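Putative glycoside hydrolase (Parabacteroides distasonis ATCC 8503, PDB 3GYC) probably hydrolyses glycosidic bonds in carbohydrates, using a cellulase-like TIM-barrel fold. Local coordinates at residues G181-S195 and Y210-D224. Numbering follows the deposited sequence. Where two conformers were deposited one is given.
Sequences GNWYKEESLRWMKTS and YSFDHGDVKKYEEVD
Y210 and S195 share a short hydrogen bond: Y210 OH donates to S195 OG at 2.6 Å, and S195 OG in turn donates to M192 O, a chain of two bonds that ends on a backbone carbonyl of helix 186-200. Y210 OH also accepts from W191 NE1, but at 3.2 Å with an N-H...O angle of 122° this bond is weak. On the Y210 ring, the selenomethionine M192 rests its CG over one face, 3.6 Å from the centroid, and its SE meets the edge of F212. The five-membered ring of W183 lies face to face on F212, planes 3° apart and centroids 3.6 Å apart. W183 NE1 donates to a water oxygen at 3.3 Å; the water donates to H214 O, which H233 NE2 also reaches, and, weakly, to D216 O. S188 OG donates to W183 O at 2.6 Å and is also hydrogen-bonded to W162 NE1. K219 arches over Y184, CE 3.8 Å from the ring centroid, while NZ makes a cation-pi contact and a salt bridge to E222. Topologically, the contact joins loop 181-185 and the first ten residues of helix 186-200 to the chain leaving barrel strand 208-209, between helices 130-146 and 276-297, which W191 and Y220 touch respectively.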
# COMPACT_ATOMS: atom_id res chain seq x y z
N GLY A 181 -0.08 -13.69 -6.77
CA GLY A 181 -0.29 -12.60 -7.71
C GLY A 181 -1.29 -12.75 -8.85
O GLY A 181 -1.55 -11.75 -9.53
N ASN A 182 -1.86 -13.94 -9.06
CA ASN A 182 -2.82 -14.13 -10.18
C ASN A 182 -4.26 -13.74 -9.86
O ASN A 182 -5.19 -14.54 -9.94
CB ASN A 182 -2.75 -15.55 -10.69
CG ASN A 182 -1.38 -15.90 -11.14
OD1 ASN A 182 -0.56 -15.02 -11.37
ND2 ASN A 182 -1.10 -17.18 -11.23
N TRP A 183 -4.43 -12.46 -9.58
CA TRP A 183 -5.72 -11.90 -9.19
C TRP A 183 -6.78 -12.05 -10.27
O TRP A 183 -7.95 -12.09 -9.96
CB TRP A 183 -5.57 -10.42 -8.84
CG TRP A 183 -5.16 -9.53 -10.00
CD1 TRP A 183 -3.91 -9.11 -10.30
CD2 TRP A 183 -6.03 -8.95 -10.99
NE1 TRP A 183 -3.93 -8.30 -11.40
CE2 TRP A 183 -5.22 -8.19 -11.85
CE3 TRP A 183 -7.40 -8.99 -11.21
CZ2 TRP A 183 -5.74 -7.48 -12.91
CZ3 TRP A 183 -7.92 -8.28 -12.26
CH2 TRP A 183 -7.09 -7.54 -13.11
N TYR A 184 -6.34 -12.15 -11.51
CA TYR A 184 -7.24 -12.22 -12.67
C TYR A 184 -7.85 -13.59 -12.95
O TYR A 184 -8.71 -13.68 -13.82
CB TYR A 184 -6.52 -11.73 -13.93
CG TYR A 184 -5.21 -12.47 -14.20
CD1 TYR A 184 -5.17 -13.66 -14.92
CD2 TYR A 184 -4.02 -11.96 -13.73
CE1 TYR A 184 -3.97 -14.31 -15.14
CE2 TYR A 184 -2.84 -12.57 -13.95
CZ TYR A 184 -2.81 -13.74 -14.64
OH TYR A 184 -1.58 -14.30 -14.82
N LYS A 185 -7.41 -14.64 -12.24
CA LYS A 185 -7.98 -15.99 -12.44
C LYS A 185 -9.44 -16.00 -11.95
O LYS A 185 -9.79 -15.23 -11.05
CB LYS A 185 -7.12 -17.09 -11.78
CG LYS A 185 -5.78 -17.36 -12.49
CD LYS A 185 -5.10 -18.66 -12.02
N GLU A 186 -10.26 -16.86 -12.55
CA GLU A 186 -11.71 -16.87 -12.27
C GLU A 186 -12.11 -16.98 -10.80
O GLU A 186 -13.08 -16.35 -10.38
CB GLU A 186 -12.44 -17.95 -13.11
N GLU A 187 -11.42 -17.81 -10.04
CA GLU A 187 -11.75 -18.00 -8.62
C GLU A 187 -11.54 -16.70 -7.84
O GLU A 187 -12.30 -16.40 -6.91
CB GLU A 187 -10.90 -19.08 -7.95
CG GLU A 187 -10.93 -20.46 -8.62
CD GLU A 187 -9.97 -20.57 -9.79
OE1 GLU A 187 -10.10 -19.77 -10.74
OE2 GLU A 187 -9.10 -21.49 -9.75
N SER A 188 -10.51 -15.96 -8.21
CA SER A 188 -10.18 -14.69 -7.57
C SER A 188 -11.22 -13.63 -7.90
O SER A 188 -11.78 -12.98 -7.00
CB SER A 188 -8.77 -14.24 -7.97
OG SER A 188 -8.53 -12.89 -7.60
N LEU A 189 -11.48 -13.47 -9.19
CA LEU A 189 -12.47 -12.51 -9.67
C LEU A 189 -13.83 -12.71 -9.00
O LEU A 189 -14.47 -11.74 -8.60
CB LEU A 189 -12.65 -12.60 -11.19
CG LEU A 189 -11.43 -12.21 -12.02
CD1 LEU A 189 -11.73 -12.47 -13.48
CD2 LEU A 189 -11.02 -10.75 -11.78
N ARG A 190 -14.24 -13.97 -8.86
CA ARG A 190 -15.53 -14.31 -8.27
C ARG A 190 -15.60 -13.95 -6.79
O ARG A 190 -16.60 -13.44 -6.31
CB ARG A 190 -15.84 -15.80 -8.44
CG ARG A 190 -17.27 -16.16 -8.10
N TRP A 191 -14.54 -14.27 -6.07
CA TRP A 191 -14.43 -13.94 -4.67
C TRP A 191 -14.52 -12.43 -4.47
O TRP A 191 -15.29 -11.94 -3.65
CB TRP A 191 -13.08 -14.43 -4.15
CG TRP A 191 -12.78 -14.04 -2.76
CD1 TRP A 191 -12.52 -12.79 -2.30
CD2 TRP A 191 -12.66 -14.91 -1.63
NE1 TRP A 191 -12.27 -12.82 -0.97
CE2 TRP A 191 -12.35 -14.11 -0.52
CE3 TRP A 191 -12.79 -16.29 -1.46
CZ2 TRP A 191 -12.14 -14.64 0.75
CZ3 TRP A 191 -12.59 -16.83 -0.18
CH2 TRP A 191 -12.27 -16.00 0.91
N MSE A 192 -13.67 -11.70 -5.18
CA MSE A 192 -13.63 -10.25 -5.06
C MSE A 192 -15.01 -9.68 -5.35
O MSE A 192 -15.53 -8.90 -4.55
CB MSE A 192 -12.59 -9.63 -6.00
CG MSE A 192 -11.16 -9.95 -5.61
SE MSE A 192 -9.89 -8.88 -6.59
CE MSE A 192 -10.07 -9.68 -8.34
N LYS A 193 -15.63 -10.12 -6.44
CA LYS A 193 -16.93 -9.58 -6.83
C LYS A 193 -17.97 -9.79 -5.73
O LYS A 193 -18.63 -8.83 -5.32
CB LYS A 193 -17.39 -10.17 -8.17
CG LYS A 193 -18.54 -9.41 -8.81
N THR A 194 -18.09 -11.01 -5.21
CA THR A 194 -19.04 -11.30 -4.12
C THR A 194 -18.79 -10.48 -2.85
O THR A 194 -19.76 -10.04 -2.21
CB THR A 194 -19.01 -12.79 -3.72
OG1 THR A 194 -19.45 -13.58 -4.84
CG2 THR A 194 -19.92 -13.06 -2.52
N SER A 195 -17.51 -10.28 -2.49
CA SER A 195 -17.20 -9.52 -1.27
C SER A 195 -17.59 -8.07 -1.41
O SER A 195 -18.21 -7.52 -0.51
CB SER A 195 -15.74 -9.64 -0.86
OG SER A 195 -14.87 -9.27 -1.90
N TYR A 210 -9.30 -4.25 -4.27
CA TYR A 210 -8.27 -5.14 -3.75
C TYR A 210 -7.00 -4.66 -4.46
O TYR A 210 -7.05 -4.31 -5.65
CB TYR A 210 -8.50 -6.59 -4.09
CG TYR A 210 -9.53 -7.36 -3.29
CD1 TYR A 210 -10.88 -7.10 -3.42
CD2 TYR A 210 -9.15 -8.43 -2.48
CE1 TYR A 210 -11.84 -7.87 -2.73
CE2 TYR A 210 -10.08 -9.19 -1.80
CZ TYR A 210 -11.42 -8.92 -1.93
OH TYR A 210 -12.34 -9.66 -1.24
N SER A 211 -5.87 -4.60 -3.74
CA SER A 211 -4.62 -4.11 -4.33
C SER A 211 -3.77 -5.25 -4.88
O SER A 211 -3.75 -6.35 -4.33
CB SER A 211 -3.81 -3.28 -3.34
OG SER A 211 -3.42 -4.00 -2.19
N PHE A 212 -3.08 -4.96 -5.98
CA PHE A 212 -2.30 -5.92 -6.71
C PHE A 212 -0.84 -5.51 -6.98
O PHE A 212 -0.51 -4.32 -7.02
CB PHE A 212 -2.96 -6.15 -8.06
CG PHE A 212 -4.45 -6.46 -8.01
CD1 PHE A 212 -4.98 -7.33 -7.08
CD2 PHE A 212 -5.29 -5.95 -8.99
CE1 PHE A 212 -6.31 -7.62 -7.06
CE2 PHE A 212 -6.63 -6.24 -9.00
CZ PHE A 212 -7.15 -7.08 -8.02
N ASP A 213 0.03 -6.52 -7.13
CA ASP A 213 1.42 -6.31 -7.51
C ASP A 213 1.81 -7.07 -8.81
O ASP A 213 2.94 -6.93 -9.28
CB ASP A 213 2.39 -6.69 -6.39
CG ASP A 213 2.29 -8.19 -6.01
OD1 ASP A 213 1.35 -8.89 -6.45
OD2 ASP A 213 3.17 -8.66 -5.25
N HIS A 214 0.88 -7.84 -9.39
CA HIS A 214 1.17 -8.58 -10.62
C HIS A 214 1.61 -7.59 -11.71
O HIS A 214 0.94 -6.57 -11.97
CB HIS A 214 -0.07 -9.33 -11.07
CG HIS A 214 0.24 -10.40 -12.06
ND1 HIS A 214 0.22 -10.18 -13.42
CD2 HIS A 214 0.60 -11.69 -11.89
CE1 HIS A 214 0.56 -11.29 -14.04
NE2 HIS A 214 0.79 -12.22 -13.14
N GLY A 215 2.74 -7.90 -12.35
CA GLY A 215 3.38 -6.98 -13.31
C GLY A 215 2.72 -6.75 -14.65
O GLY A 215 2.99 -5.74 -15.34
N ASP A 216 1.84 -7.66 -15.04
CA ASP A 216 1.15 -7.58 -16.31
C ASP A 216 -0.10 -6.75 -16.16
O ASP A 216 -1.20 -7.27 -16.01
CB ASP A 216 0.82 -8.98 -16.79
CG ASP A 216 0.20 -9.00 -18.16
OD1 ASP A 216 -0.08 -7.92 -18.77
OD2 ASP A 216 -0.02 -10.14 -18.57
N VAL A 217 0.07 -5.45 -16.22
CA VAL A 217 -1.04 -4.53 -15.99
C VAL A 217 -2.11 -4.56 -17.08
O VAL A 217 -3.23 -4.08 -16.86
CB VAL A 217 -0.52 -3.12 -15.74
CG1 VAL A 217 0.31 -3.14 -14.45
CG2 VAL A 217 0.30 -2.63 -16.93
N LYS A 218 -1.81 -5.16 -18.23
CA LYS A 218 -2.81 -5.31 -19.28
C LYS A 218 -3.96 -6.24 -18.86
O LYS A 218 -4.98 -6.22 -19.52
CB LYS A 218 -2.19 -5.84 -20.58
CG LYS A 218 -1.14 -4.93 -21.18
N LYS A 219 -3.82 -7.04 -17.80
CA LYS A 219 -4.93 -7.93 -17.38
C LYS A 219 -6.14 -7.13 -16.97
O LYS A 219 -7.27 -7.62 -17.04
CB LYS A 219 -4.61 -8.81 -16.19
CG LYS A 219 -3.31 -9.48 -16.20
CD LYS A 219 -2.98 -10.14 -17.46
CE LYS A 219 -3.91 -11.28 -17.79
NZ LYS A 219 -3.20 -12.12 -18.78
N TYR A 220 -5.92 -5.94 -16.44
CA TYR A 220 -7.04 -5.10 -16.09
C TYR A 220 -7.96 -4.95 -17.33
O TYR A 220 -9.16 -4.92 -17.18
CB TYR A 220 -6.60 -3.73 -15.59
CG TYR A 220 -6.00 -3.66 -14.20
CD1 TYR A 220 -6.82 -3.55 -13.07
CD2 TYR A 220 -4.64 -3.55 -14.02
CE1 TYR A 220 -6.29 -3.43 -11.82
CE2 TYR A 220 -4.09 -3.42 -12.75
CZ TYR A 220 -4.92 -3.35 -11.65
OH TYR A 220 -4.40 -3.19 -10.37
N GLU A 221 -7.38 -4.90 -18.53
CA GLU A 221 -8.16 -4.79 -19.77
C GLU A 221 -8.74 -6.12 -20.27
O GLU A 221 -9.79 -6.16 -20.92
CB GLU A 221 -7.29 -4.26 -20.90
CG GLU A 221 -6.83 -2.82 -20.80
CD GLU A 221 -5.90 -2.43 -21.97
OE1 GLU A 221 -5.34 -3.34 -22.64
OE2 GLU A 221 -5.73 -1.21 -22.23
N GLU A 222 -8.05 -7.21 -20.00
CA GLU A 222 -8.46 -8.51 -20.52
C GLU A 222 -9.54 -9.24 -19.73
O GLU A 222 -10.05 -10.23 -20.22
CB GLU A 222 -7.22 -9.41 -20.63
CG GLU A 222 -6.16 -8.81 -21.52
CD GLU A 222 -4.79 -9.43 -21.34
OE1 GLU A 222 -4.69 -10.65 -21.07
OE2 GLU A 222 -3.81 -8.68 -21.46
N VAL A 223 -9.86 -8.77 -18.53
CA VAL A 223 -10.84 -9.41 -17.67
C VAL A 223 -11.84 -8.38 -17.12
O VAL A 223 -11.49 -7.21 -17.00
CB VAL A 223 -10.10 -10.10 -16.50
CG1 VAL A 223 -11.04 -10.41 -15.35
CG2 VAL A 223 -9.36 -11.35 -16.99
N ASP A 224 -13.06 -8.82 -16.78
CA ASP A 224 -14.05 -7.91 -16.19
C ASP A 224 -13.72 -7.69 -14.71
O ASP A 224 -13.93 -8.56 -13.88
CB ASP A 224 -15.49 -8.42 -16.32
CG ASP A 224 -16.55 -7.44 -15.72
OD1 ASP A 224 -16.17 -6.35 -15.21
OD2 ASP A 224 -17.76 -7.74 -15.78
O HOH W 1 -1.52 -6.97 -13.14